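Local coordinates for pilin (Streptococcus pyogenes serotype M1, PDB 3GLE), which forms the backbone of the bacterial pilus, its subunits stacked head to tail and covalently joined, for adhesion to host cells, aggregation and biofilm formation, at residues Lys101-Lys106 with Thr117-Val122; Thr40-Pro45 with Thr63-Val68; Ala17-Thr22 with Val149-Lys154; Pro111-Asp116 with Ala155-Thr160; Thr121-Val126 with Tyr139-Lys144. The protein carries 2 engineered substitutions. All coordinates share one frame; numbering follows the deposited sequence. Where two conformers were deposited one is given.

Contact 1. Residues Lys101-Lys106 with Thr117-Val122; sequences KVTEEK and TTSYTV
Val102 and Tyr120 exchange a pair of backbone hydrogen bonds that holds the two antiparallel strands together. Tyr120 N reaches Val102 O at 2.8 Å, almost straight and in the carbonyl plane; the return bond, from Val102 N to Tyr120 O, measures 2.9 Å, its donor tilted 16° from the plane of the Tyr120 carbonyl. Tyr120 O also takes a CA-H contact from Lys101. Toward Glu104 the strands part, and a water fills in, accepting from Glu104 N and lying 2.7 Å from Thr118 O, to which it can donate.

Apolar contact lies on the Val102 and Tyr120 face. CG2 of Val102 meets CG2 of Val122 at 3.6 Å, the side chains crossing at a slant. The Tyr120 ring leads away from Val102, its OH hydrogen-bonded to Gln152 O and its ring edge-to-face with Phe153. This is the inner face of an immunoglobulin-like beta sandwich, where strand 96-105 also carries Glu104, which autocatalyses the isopeptide bond of Lys23, absent here because its asparagine partner is an engineered alanine (Ala155); Glu104 OE1 forms a salt bridge with Lys23.

On the other face the polar side chains gather. Lys101 bends back at chi2 and chi3, both near -77°, which lays its CE against Ser119 OG at 3.3 Å. The same oxygen is touched by CG2 of Thr103, 3.4 Å away.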
# COMPACT_ATOMS: atom_id res chain seq x y z
N LYS A 101 12.43 15.13 -18.90
CA LYS A 101 11.22 14.84 -18.12
C LYS A 101 11.49 13.66 -17.22
O LYS A 101 12.07 12.65 -17.65
CB LYS A 101 10.02 14.50 -19.01
CG LYS A 101 9.76 15.48 -20.15
CD LYS A 101 9.13 16.76 -19.65
CE LYS A 101 7.64 16.56 -19.38
NZ LYS A 101 6.85 17.79 -19.68
N VAL A 102 11.03 13.77 -15.99
CA VAL A 102 11.15 12.68 -15.04
C VAL A 102 9.73 12.26 -14.66
O VAL A 102 8.90 13.11 -14.31
CB VAL A 102 11.99 13.09 -13.81
CG1 VAL A 102 11.97 12.00 -12.70
CG2 VAL A 102 13.42 13.42 -14.24
N THR A 103 9.47 10.96 -14.78
CA THR A 103 8.18 10.37 -14.43
C THR A 103 8.38 9.12 -13.58
O THR A 103 9.47 8.56 -13.52
CB THR A 103 7.39 9.97 -15.69
OG1 THR A 103 8.27 9.27 -16.60
CG2 THR A 103 6.80 11.20 -16.40
N GLU A 104 7.31 8.69 -12.91
CA GLU A 104 7.28 7.41 -12.24
C GLU A 104 6.54 6.38 -13.13
O GLU A 104 5.46 6.66 -13.66
CB GLU A 104 6.59 7.54 -10.87
CG GLU A 104 6.48 6.23 -10.12
CD GLU A 104 5.65 6.32 -8.86
OE1 GLU A 104 6.12 6.92 -7.85
OE2 GLU A 104 4.53 5.77 -8.88
N GLU A 105 7.11 5.20 -13.30
CA GLU A 105 6.48 4.17 -14.12
C GLU A 105 6.09 2.96 -13.29
O GLU A 105 6.90 2.46 -12.51
CB GLU A 105 7.42 3.71 -15.22
CG GLU A 105 7.47 4.61 -16.43
CD GLU A 105 7.82 3.86 -17.71
OE1 GLU A 105 8.19 4.53 -18.70
OE2 GLU A 105 7.71 2.60 -17.72
N LYS A 106 4.88 2.47 -13.47
CA LYS A 106 4.52 1.19 -12.85
C LYS A 106 3.62 0.33 -13.73
O LYS A 106 2.44 0.65 -13.94
CB LYS A 106 3.90 1.41 -11.46
CG LYS A 106 3.71 0.12 -10.65
CD LYS A 106 5.02 -0.62 -10.47
CE LYS A 106 4.86 -1.78 -9.49
NZ LYS A 106 6.14 -2.54 -9.34
N THR A 117 1.00 10.39 -10.94
CA THR A 117 1.03 10.62 -12.39
C THR A 117 1.86 11.86 -12.81
O THR A 117 1.97 12.20 -14.00
CB THR A 117 -0.42 10.77 -12.93
OG1 THR A 117 -1.14 11.74 -12.15
CG2 THR A 117 -1.14 9.42 -12.88
N THR A 118 2.44 12.52 -11.82
CA THR A 118 3.23 13.71 -12.04
C THR A 118 4.32 13.54 -13.10
O THR A 118 4.96 12.50 -13.17
CB THR A 118 3.88 14.15 -10.71
OG1 THR A 118 2.85 14.52 -9.79
CG2 THR A 118 4.78 15.33 -10.93
N SER A 119 4.49 14.56 -13.93
CA SER A 119 5.66 14.65 -14.80
C SER A 119 6.48 15.86 -14.35
O SER A 119 5.93 16.94 -14.25
CB SER A 119 5.23 14.84 -16.25
OG SER A 119 6.29 14.50 -17.13
N TYR A 120 7.77 15.68 -14.07
CA TYR A 120 8.66 16.78 -13.73
C TYR A 120 9.46 17.25 -14.95
O TYR A 120 9.96 16.44 -15.73
CB TYR A 120 9.65 16.36 -12.64
CG TYR A 120 9.15 16.36 -11.22
CD1 TYR A 120 8.49 15.25 -10.71
CD2 TYR A 120 9.37 17.45 -10.37
CE1 TYR A 120 8.03 15.23 -9.40
CE2 TYR A 120 8.91 17.43 -9.03
CZ TYR A 120 8.23 16.32 -8.57
OH TYR A 120 7.78 16.25 -7.27
N THR A 121 9.61 18.56 -15.10
CA THR A 121 10.60 19.12 -16.02
C THR A 121 11.87 19.31 -15.22
O THR A 121 11.83 19.88 -14.13
CB THR A 121 10.15 20.46 -16.58
OG1 THR A 121 8.94 20.25 -17.29
CG2 THR A 121 11.21 21.07 -17.53
N VAL A 122 12.98 18.80 -15.77
CA VAL A 122 14.32 18.93 -15.21
C VAL A 122 15.23 19.69 -16.18
O VAL A 122 15.43 19.27 -17.32
CB VAL A 122 14.90 17.53 -14.88
CG1 VAL A 122 16.39 17.61 -14.55
CG2 VAL A 122 14.12 16.91 -13.74
O HOH W 1 4.75 9.83 -13.08

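Contact 2. Residues Thr40-Pro45 with Thr63-Val68; sequences TFKIEP and TPMTKV
Phe41 and Thr66 form the firm middle of this antiparallel pair. Phe41 N donates to Thr66 O at 2.8 Å, nearly in line with the carbonyl, and Thr66 N returns a bond to Phe41 O at 3.0 Å. Two residues on, Ile43 N reaches Pro64 O at 2.9 Å, while CG2 of Ile43 rests 3.6 Å from that same oxygen.

The buried side is the one bearing Phe41. With CG anti to its carbonyl carbon (chi1 -48°), the ring reaches along the neighbouring strand, where CE2 meets CG2 of Val68 at 4.1 Å. Beyond the pair, the ring lies nearly parallel to that of Phe153 and also touches Phe85.

The opposite face, with Lys42, Met65 and Lys67, is more exposed to solvent. Met65 curls at chi2 and chi3, and its SD sits 3.5 Å from CB of Lys42, whose extended chain runs on to a weak salt bridge with Glu44. Thr40 CG2 brushes Lys67 CB at 3.9 Å; the lysine's NZ is salt-bridged to Asp38.

One side thus looks to the core and the other to the surface, as in the strand pair at one end of a sheet of an immunoglobulin-like sandwich, here with Phe41 packed against Glu104 of the isopeptide site.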
# COMPACT_ATOMS: atom_id res chain seq x y z
N THR A 40 9.64 2.71 -9.98
CA THR A 40 10.67 3.03 -10.97
C THR A 40 10.50 4.46 -11.49
O THR A 40 9.38 4.92 -11.71
CB THR A 40 10.70 1.99 -12.15
OG1 THR A 40 9.42 1.92 -12.79
CG2 THR A 40 10.99 0.61 -11.64
N PHE A 41 11.60 5.18 -11.67
CA PHE A 41 11.57 6.53 -12.21
C PHE A 41 12.38 6.59 -13.48
O PHE A 41 13.48 6.05 -13.54
CB PHE A 41 12.08 7.54 -11.17
CG PHE A 41 11.44 7.35 -9.83
CD1 PHE A 41 10.09 7.64 -9.66
CD2 PHE A 41 12.14 6.80 -8.79
CE1 PHE A 41 9.49 7.43 -8.45
CE2 PHE A 41 11.53 6.58 -7.57
CZ PHE A 41 10.20 6.89 -7.41
N LYS A 42 11.78 7.19 -14.50
CA LYS A 42 12.39 7.31 -15.80
C LYS A 42 12.75 8.76 -16.06
O LYS A 42 11.96 9.69 -15.78
CB LYS A 42 11.44 6.81 -16.89
CG LYS A 42 12.06 6.89 -18.30
CD LYS A 42 11.13 6.29 -19.32
CE LYS A 42 11.62 6.58 -20.72
NZ LYS A 42 10.71 6.02 -21.78
N ILE A 43 13.97 8.94 -16.58
CA ILE A 43 14.36 10.22 -17.12
C ILE A 43 14.61 10.11 -18.63
O ILE A 43 15.29 9.18 -19.12
CB ILE A 43 15.55 10.85 -16.38
CG1 ILE A 43 15.77 12.28 -16.89
CG2 ILE A 43 16.79 10.03 -16.62
CD1 ILE A 43 16.62 13.16 -15.98
N GLU A 44 14.05 11.05 -19.37
CA GLU A 44 14.25 11.06 -20.81
C GLU A 44 14.39 12.48 -21.33
O GLU A 44 13.92 13.41 -20.68
CB GLU A 44 13.10 10.32 -21.49
CG GLU A 44 11.74 10.80 -21.08
CD GLU A 44 10.61 10.11 -21.84
OE1 GLU A 44 10.90 9.25 -22.72
OE2 GLU A 44 9.44 10.44 -21.56
N PRO A 45 15.05 12.65 -22.50
CA PRO A 45 15.12 13.98 -23.12
C PRO A 45 13.73 14.56 -23.36
O PRO A 45 12.81 13.85 -23.76
CB PRO A 45 15.79 13.69 -24.47
CG PRO A 45 16.63 12.47 -24.20
CD PRO A 45 15.81 11.64 -23.26
N THR A 63 21.98 5.29 -17.93
CA THR A 63 21.12 4.62 -16.96
C THR A 63 19.89 5.51 -16.75
O THR A 63 19.83 6.29 -15.79
CB THR A 63 21.88 4.37 -15.63
OG1 THR A 63 23.13 3.73 -15.90
CG2 THR A 63 21.07 3.48 -14.65
N PRO A 64 18.91 5.41 -17.67
CA PRO A 64 17.72 6.27 -17.67
C PRO A 64 16.65 5.90 -16.66
O PRO A 64 15.65 6.61 -16.58
CB PRO A 64 17.14 6.05 -19.07
CG PRO A 64 17.54 4.65 -19.40
CD PRO A 64 18.93 4.52 -18.84
N MET A 65 16.83 4.79 -15.95
CA MET A 65 15.88 4.36 -14.91
C MET A 65 16.60 4.25 -13.57
O MET A 65 17.76 3.81 -13.51
CB MET A 65 15.26 2.98 -15.20
CG MET A 65 14.65 2.85 -16.60
SD MET A 65 13.10 3.75 -16.79
CE MET A 65 11.91 2.53 -16.18
N THR A 66 15.91 4.63 -12.51
CA THR A 66 16.39 4.33 -11.17
C THR A 66 15.20 3.99 -10.28
O THR A 66 14.06 4.40 -10.57
CB THR A 66 17.26 5.50 -10.61
OG1 THR A 66 17.99 5.04 -9.46
CG2 THR A 66 16.40 6.69 -10.21
N LYS A 67 15.43 3.24 -9.21
CA LYS A 67 14.28 2.78 -8.46
C LYS A 67 14.50 2.66 -6.98
O LYS A 67 15.64 2.61 -6.51
CB LYS A 67 13.76 1.46 -9.04
CG LYS A 67 14.47 0.23 -8.60
CD LYS A 67 13.86 -1.00 -9.31
CE LYS A 67 13.99 -2.26 -8.47
NZ LYS A 67 13.19 -3.39 -9.00
N VAL A 68 13.40 2.63 -6.25
CA VAL A 68 13.42 2.39 -4.83
C VAL A 68 12.52 1.17 -4.53
O VAL A 68 11.54 0.92 -5.23
CB VAL A 68 12.89 3.61 -4.04
CG1 VAL A 68 13.82 4.82 -4.23
CG2 VAL A 68 11.44 3.94 -4.46

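Contact 3. Residues Ala17-Thr22 with Val149-Lys154; sequences AKLTVT and VPIQFK
Ile151 sits at the apolar centre, with its CD1 3.5 Å from CD2 of Leu19; the two side chains cross at about a right angle. They belong to a parallel pairing, within an immunoglobulin-like sandwich, of strand 18-27, near the N terminus, with strand 151-169, the domain's last. Having CG1 anti to the carbonyl carbon (chi1 -52°) sends the CD1 methyl of Ile151 toward Leu19, while the other branch, CG2, meets CG1 of Val21 at 4.0 Å. The same Val21 methyl lies in the plane of the Phe153 ring, at its edge, 3.8 Å from CD2. The ring in turn packs on Phe41 and Tyr120 in the opposing sheet. An isopeptide bond from Lys23 would tie these two strands together, but Ala155, engineered from asparagine, cannot form it.

Moving outward, the backbone takes over. Thr22 N donates to Ile151 O at 2.9 Å, and Thr22 O receives the N-H of Phe153, nearly in line with its C=O. Gln152 and Thr22 share the outer face.

Toward Thr20 and Ile151 the backbones spread and water completes the pairing. One molecule accepts from Ile151 N and donates to Thr20 O at 2.7 Å. A second water donates to Ile151 O, already gripped by Thr22 N, and lies 2.6 Å from Thr22 OG1.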
# COMPACT_ATOMS: atom_id res chain seq x y z
N ALA A 17 26.47 17.00 -10.47
CA ALA A 17 26.07 16.13 -11.58
C ALA A 17 25.13 14.98 -11.19
O ALA A 17 24.72 14.18 -12.04
CB ALA A 17 27.31 15.58 -12.31
N LYS A 18 24.77 14.91 -9.92
CA LYS A 18 23.88 13.84 -9.45
C LYS A 18 22.53 14.41 -9.03
O LYS A 18 22.46 15.46 -8.40
CB LYS A 18 24.54 13.06 -8.31
CG LYS A 18 25.92 12.52 -8.67
CD LYS A 18 26.65 12.06 -7.42
CE LYS A 18 28.04 11.54 -7.74
NZ LYS A 18 28.65 10.95 -6.51
N LEU A 19 21.45 13.71 -9.40
CA LEU A 19 20.10 14.18 -9.07
C LEU A 19 19.32 13.13 -8.29
O LEU A 19 19.03 12.04 -8.79
CB LEU A 19 19.36 14.58 -10.36
CG LEU A 19 17.87 14.94 -10.31
CD1 LEU A 19 17.64 16.27 -9.54
CD2 LEU A 19 17.33 14.99 -11.73
N THR A 20 18.96 13.49 -7.06
CA THR A 20 18.22 12.64 -6.16
C THR A 20 16.73 12.67 -6.50
O THR A 20 16.18 13.72 -6.83
CB THR A 20 18.40 13.14 -4.72
OG1 THR A 20 19.80 13.17 -4.42
CG2 THR A 20 17.69 12.24 -3.69
N VAL A 21 16.10 11.51 -6.44
CA VAL A 21 14.66 11.40 -6.49
C VAL A 21 14.22 10.80 -5.16
O VAL A 21 14.89 9.91 -4.64
CB VAL A 21 14.20 10.48 -7.64
CG1 VAL A 21 12.69 10.39 -7.66
CG2 VAL A 21 14.70 10.99 -8.95
N THR A 22 13.11 11.30 -4.62
CA THR A 22 12.58 10.83 -3.34
C THR A 22 11.22 10.19 -3.55
O THR A 22 10.39 10.71 -4.30
CB THR A 22 12.51 11.99 -2.31
OG1 THR A 22 13.83 12.45 -2.06
CG2 THR A 22 11.93 11.57 -0.97
N VAL A 149 11.22 22.58 -7.03
CA VAL A 149 11.03 21.66 -5.91
C VAL A 149 11.99 20.48 -6.05
O VAL A 149 12.44 20.20 -7.15
CB VAL A 149 9.58 21.11 -5.81
CG1 VAL A 149 8.59 22.19 -5.27
CG2 VAL A 149 9.12 20.50 -7.13
N PRO A 150 12.30 19.78 -4.94
CA PRO A 150 13.01 18.51 -5.07
C PRO A 150 12.14 17.53 -5.83
O PRO A 150 10.90 17.58 -5.72
CB PRO A 150 13.16 18.03 -3.62
CG PRO A 150 13.07 19.31 -2.78
CD PRO A 150 12.01 20.10 -3.52
N ILE A 151 12.76 16.63 -6.59
CA ILE A 151 11.98 15.63 -7.27
C ILE A 151 11.45 14.61 -6.25
O ILE A 151 12.20 13.78 -5.73
CB ILE A 151 12.77 14.96 -8.36
CG1 ILE A 151 13.38 16.03 -9.26
CG2 ILE A 151 11.86 14.02 -9.15
CD1 ILE A 151 14.10 15.48 -10.36
N GLN A 152 10.15 14.74 -5.98
CA GLN A 152 9.46 13.89 -5.02
C GLN A 152 8.21 13.29 -5.66
O GLN A 152 7.44 13.99 -6.34
CB GLN A 152 9.08 14.69 -3.77
CG GLN A 152 10.24 15.04 -2.85
CD GLN A 152 9.89 16.10 -1.80
OE1 GLN A 152 8.91 16.84 -1.95
NE2 GLN A 152 10.70 16.18 -0.76
N PHE A 153 8.02 11.99 -5.46
CA PHE A 153 6.81 11.29 -5.87
C PHE A 153 6.17 10.78 -4.60
O PHE A 153 6.87 10.33 -3.70
CB PHE A 153 7.11 10.16 -6.84
CG PHE A 153 7.58 10.63 -8.17
CD1 PHE A 153 6.66 11.02 -9.15
CD2 PHE A 153 8.94 10.75 -8.44
CE1 PHE A 153 7.09 11.47 -10.38
CE2 PHE A 153 9.37 11.20 -9.69
CZ PHE A 153 8.44 11.57 -10.65
N LYS A 154 4.86 10.93 -4.50
CA LYS A 154 4.11 10.50 -3.33
C LYS A 154 3.06 9.49 -3.77
O LYS A 154 2.36 9.71 -4.77
CB LYS A 154 3.42 11.70 -2.68
CG LYS A 154 2.77 11.39 -1.32
CD LYS A 154 2.32 12.66 -0.64
CE LYS A 154 1.04 13.23 -1.27
NZ LYS A 154 0.63 14.49 -0.56
O HOH W 2 15.57 16.29 -6.22
O HOH W 3 14.25 14.43 -3.72

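Contact 4. Residues Pro111-Asp116 with Ala155-Thr160; sequences PGVSYD and ASLDST. Engineered in segment 155-160: Ala155 (natural residue Asn).
The loop between strands 96-105 and 119-129 here lies against the last strand of the N-terminal domain, where residue 155 would be the asparagine of the isopeptide bond to Lys23; it is an engineered alanine in this structure. This strand runs on toward the second domain, and a single backbone bridge joins Val113 of the loop to Leu157 of the strand. Asp158 N donates to Gly112 O at 2.8 Å and Ser114 N to Ser156 O at 3.0 Å, each in the plane of its acceptor carbonyl.

Gly112 adopts a positive phi (91°), which suits a residue without a side chain; a side-chain carbon there would crowd Asp158 O.

Side chains fill in on two sides. CG2 of Val113 meets CD1 of Leu157 at 3.7 Å, the two crossing at a slant, and the other valine branch, CG1, faces the methyl of Ala155 at 4.2 Å. That methyl also comes up to the backbone oxygen of Ser114, and touches Lys23 and Leu25 of the neighbouring strand.

The loop's far end is anchored by Asp116, whose carboxylate takes hydrogen bonds from Lys154 N and Thr118 OG1. Away from the valine, two serine hydroxyls meet: Ser114 OG lies 2.6 Å from Ser156 OG, a short hydrogen bond in which either could donate.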
# COMPACT_ATOMS: atom_id res chain seq x y z
N PRO A 111 -2.29 -3.52 -5.28
CA PRO A 111 -3.59 -3.20 -4.65
C PRO A 111 -3.42 -2.25 -3.47
O PRO A 111 -2.60 -2.51 -2.60
CB PRO A 111 -4.14 -4.57 -4.20
CG PRO A 111 -3.46 -5.57 -5.11
CD PRO A 111 -2.08 -4.98 -5.43
N GLY A 112 -4.16 -1.15 -3.50
CA GLY A 112 -4.25 -0.24 -2.37
C GLY A 112 -3.22 0.86 -2.41
O GLY A 112 -3.15 1.67 -1.48
N VAL A 113 -2.41 0.86 -3.47
CA VAL A 113 -1.39 1.87 -3.70
C VAL A 113 -1.83 2.78 -4.85
O VAL A 113 -2.23 2.31 -5.91
CB VAL A 113 -0.02 1.21 -4.03
CG1 VAL A 113 1.02 2.25 -4.37
CG2 VAL A 113 0.45 0.38 -2.86
N SER A 114 -1.77 4.09 -4.63
CA SER A 114 -2.16 5.05 -5.67
C SER A 114 -0.91 5.55 -6.37
O SER A 114 0.07 5.88 -5.70
CB SER A 114 -2.82 6.25 -5.04
OG SER A 114 -1.81 7.02 -4.41
N TYR A 115 -0.95 5.66 -7.69
CA TYR A 115 0.25 6.07 -8.40
C TYR A 115 0.26 7.52 -8.83
O TYR A 115 -0.66 7.98 -9.50
CB TYR A 115 0.58 5.11 -9.55
CG TYR A 115 0.97 3.76 -8.99
CD1 TYR A 115 -0.01 2.83 -8.61
CD2 TYR A 115 2.32 3.43 -8.75
CE1 TYR A 115 0.33 1.61 -8.05
CE2 TYR A 115 2.67 2.19 -8.20
CZ TYR A 115 1.66 1.30 -7.86
OH TYR A 115 1.98 0.09 -7.32
N ASP A 116 1.32 8.20 -8.39
CA ASP A 116 1.68 9.56 -8.77
C ASP A 116 1.90 9.66 -10.28
O ASP A 116 2.85 9.10 -10.83
CB ASP A 116 2.94 10.00 -8.01
CG ASP A 116 3.02 11.50 -7.81
OD1 ASP A 116 2.53 12.25 -8.68
OD2 ASP A 116 3.56 11.94 -6.77
N ALA A 155 2.97 8.37 -3.06
CA ALA A 155 1.88 7.41 -3.27
C ALA A 155 1.09 7.27 -1.97
O ALA A 155 1.69 7.29 -0.89
CB ALA A 155 2.46 6.08 -3.67
N SER A 156 -0.23 7.15 -2.05
CA SER A 156 -1.00 6.77 -0.85
C SER A 156 -1.08 5.25 -0.74
O SER A 156 -1.20 4.55 -1.74
CB SER A 156 -2.38 7.44 -0.79
OG SER A 156 -2.99 7.41 -2.07
N LEU A 157 -0.91 4.74 0.47
CA LEU A 157 -1.10 3.34 0.74
C LEU A 157 -2.33 3.24 1.64
O LEU A 157 -2.31 3.68 2.80
CB LEU A 157 0.13 2.71 1.39
CG LEU A 157 -0.09 1.27 1.89
CD1 LEU A 157 -0.13 0.24 0.75
CD2 LEU A 157 0.93 0.87 2.94
N ASP A 158 -3.41 2.73 1.05
CA ASP A 158 -4.67 2.48 1.76
C ASP A 158 -4.58 1.09 2.38
O ASP A 158 -3.79 0.25 1.94
CB ASP A 158 -5.87 2.52 0.80
CG ASP A 158 -7.20 2.98 1.48
OD1 ASP A 158 -7.21 3.46 2.64
OD2 ASP A 158 -8.27 2.88 0.82
N SER A 159 -5.37 0.88 3.43
CA SER A 159 -5.65 -0.45 3.91
C SER A 159 -7.10 -0.46 4.36
O SER A 159 -7.86 0.49 4.13
CB SER A 159 -4.72 -0.81 5.05
OG SER A 159 -4.61 0.28 5.92
N THR A 160 -7.50 -1.56 4.98
CA THR A 160 -8.91 -1.75 5.27
C THR A 160 -9.02 -2.49 6.60
O THR A 160 -8.02 -2.67 7.31
CB THR A 160 -9.58 -2.50 4.10
OG1 THR A 160 -11.00 -2.47 4.25
CG2 THR A 160 -9.07 -3.97 3.97

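Contact 5. Residues Thr121-Val126 with Tyr139-Lys144; sequences TVQVHV and YIVGYK
His125 and Tyr139 stack as offset rings, their centroids 4.3 Å apart and planes 15° from parallel. CE2 of the tyrosine lies over the centre of the imidazole, 3.5 Å above its plane, with CB of the histidine over the middle of the phenol ring. Tyr139 reaches across to the neighbouring strand because its CG stands between backbone N and carbonyl carbon (chi1 61°). Tyr143 does the same at the other end, one ring face over Thr121, whose CG2 is 3.5 Å from the tyrosine OH. The CG of Gln123 meets that ring at its edge.

In the next shell, His125 NE2 donates to Gln123 OE1 at 3.2 Å, from well above the amide plane, while the amide's NE2 goes to Tyr99 OH. A water joins Thr121 OG1 to Lys144 O.

Beneath, the backbones bond at three pairs, Gln123 N to Val141 O at 2.7 Å being shortest and Tyr139 N to His125 O, at 3.4 Å, weak. On the buried face Ile140 CG2 packs on Val122 CG1 at 3.6 Å. Strands 119-129 and 134-143 thus form an antiparallel beta hairpin, its apolar face inward and its outer face mixed polar and aromatic, within the immunoglobulin-like sandwich.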
# COMPACT_ATOMS: atom_id res chain seq x y z
N THR A 121 9.61 18.56 -15.10
CA THR A 121 10.60 19.12 -16.02
C THR A 121 11.87 19.31 -15.22
O THR A 121 11.83 19.88 -14.13
CB THR A 121 10.15 20.46 -16.58
OG1 THR A 121 8.94 20.25 -17.29
CG2 THR A 121 11.21 21.07 -17.53
N VAL A 122 12.98 18.80 -15.77
CA VAL A 122 14.32 18.93 -15.21
C VAL A 122 15.23 19.69 -16.18
O VAL A 122 15.43 19.27 -17.32
CB VAL A 122 14.90 17.53 -14.88
CG1 VAL A 122 16.39 17.61 -14.55
CG2 VAL A 122 14.12 16.91 -13.74
N GLN A 123 15.76 20.83 -15.72
CA GLN A 123 16.73 21.62 -16.44
C GLN A 123 18.14 21.31 -15.95
O GLN A 123 18.45 21.54 -14.77
CB GLN A 123 16.53 23.12 -16.20
CG GLN A 123 15.20 23.76 -16.55
CD GLN A 123 15.30 25.28 -16.37
OE1 GLN A 123 15.71 25.76 -15.31
NE2 GLN A 123 14.97 26.02 -17.42
N VAL A 124 19.00 20.83 -16.83
CA VAL A 124 20.39 20.64 -16.48
C VAL A 124 21.13 21.80 -17.10
O VAL A 124 21.17 21.96 -18.34
CB VAL A 124 20.94 19.27 -16.93
CG1 VAL A 124 22.40 19.10 -16.52
CG2 VAL A 124 20.10 18.15 -16.33
N HIS A 125 21.70 22.61 -16.22
CA HIS A 125 22.45 23.78 -16.61
C HIS A 125 23.93 23.40 -16.82
O HIS A 125 24.64 23.09 -15.85
CB HIS A 125 22.33 24.85 -15.55
CG HIS A 125 20.95 25.42 -15.41
ND1 HIS A 125 20.64 26.70 -15.79
CD2 HIS A 125 19.82 24.88 -14.91
CE1 HIS A 125 19.37 26.93 -15.53
NE2 HIS A 125 18.85 25.84 -14.99
N VAL A 126 24.36 23.42 -18.08
CA VAL A 126 25.65 22.92 -18.49
C VAL A 126 26.50 24.14 -18.86
O VAL A 126 26.15 24.89 -19.78
CB VAL A 126 25.55 21.94 -19.68
CG1 VAL A 126 26.93 21.51 -20.16
CG2 VAL A 126 24.73 20.70 -19.32
N TYR A 139 24.56 22.75 -12.43
CA TYR A 139 23.44 22.64 -11.55
C TYR A 139 22.16 22.14 -12.19
O TYR A 139 22.00 22.18 -13.42
CB TYR A 139 23.23 23.89 -10.70
CG TYR A 139 22.95 25.17 -11.40
CD1 TYR A 139 24.00 26.00 -11.81
CD2 TYR A 139 21.64 25.61 -11.59
CE1 TYR A 139 23.75 27.22 -12.43
CE2 TYR A 139 21.37 26.83 -12.21
CZ TYR A 139 22.42 27.63 -12.63
OH TYR A 139 22.15 28.83 -13.24
N ILE A 140 21.27 21.64 -11.33
CA ILE A 140 20.08 20.96 -11.79
C ILE A 140 18.85 21.46 -11.03
O ILE A 140 18.86 21.56 -9.80
CB ILE A 140 20.22 19.44 -11.67
CG1 ILE A 140 21.53 18.96 -12.29
CG2 ILE A 140 19.07 18.75 -12.37
CD1 ILE A 140 21.97 17.58 -11.79
N VAL A 141 17.83 21.81 -11.81
CA VAL A 141 16.59 22.39 -11.31
C VAL A 141 15.41 21.60 -11.87
O VAL A 141 15.34 21.32 -13.08
CB VAL A 141 16.45 23.86 -11.79
CG1 VAL A 141 15.21 24.50 -11.22
CG2 VAL A 141 17.64 24.67 -11.39
N GLY A 142 14.48 21.24 -10.99
CA GLY A 142 13.26 20.53 -11.37
C GLY A 142 11.99 21.26 -10.95
O GLY A 142 11.97 21.95 -9.91
N TYR A 143 10.94 21.13 -11.75
CA TYR A 143 9.65 21.71 -11.38
C TYR A 143 8.50 20.97 -12.04
O TYR A 143 8.69 20.33 -13.07
CB TYR A 143 9.59 23.21 -11.69
CG TYR A 143 10.07 23.57 -13.07
CD1 TYR A 143 11.42 23.85 -13.31
CD2 TYR A 143 9.18 23.61 -14.15
CE1 TYR A 143 11.86 24.18 -14.59
CE2 TYR A 143 9.61 23.93 -15.43
CZ TYR A 143 10.94 24.21 -15.64
OH TYR A 143 11.35 24.52 -16.91
N LYS A 144 7.32 21.06 -11.43
CA LYS A 144 6.14 20.39 -11.99
C LYS A 144 5.31 21.39 -12.78
O LYS A 144 5.48 21.52 -14.00
CB LYS A 144 5.30 19.71 -10.90
CG LYS A 144 5.90 18.44 -10.38
CD LYS A 144 4.96 17.72 -9.44
CE LYS A 144 4.94 18.35 -8.06
NZ LYS A 144 3.98 17.61 -7.20
O HOH W 4 6.70 20.32 -16.04

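In the fold
Contacts 1, 2 and 5 all belong to one sheet: contact 1 shares strand 119-129 with contact 5 and is bonded to contact 2 through strands 96-105 and 37-45. Contact 3 lies in the facing sheet, and its Ile151 and Phe153 meet side chains of contacts 1 and 2 in the core between them. All four pair a buried apolar face with a more exposed, more polar outer one, most aromatic in contact 5 and with two lysines and a methionine in contact 2. Contact 4 differs: a loop laid against the strand 151-169 that contact 3 also uses, nearest the chain's centre, held largely by backbone and serine bonds. Glu104, of contact 1, borders contacts 2, 3 and 4.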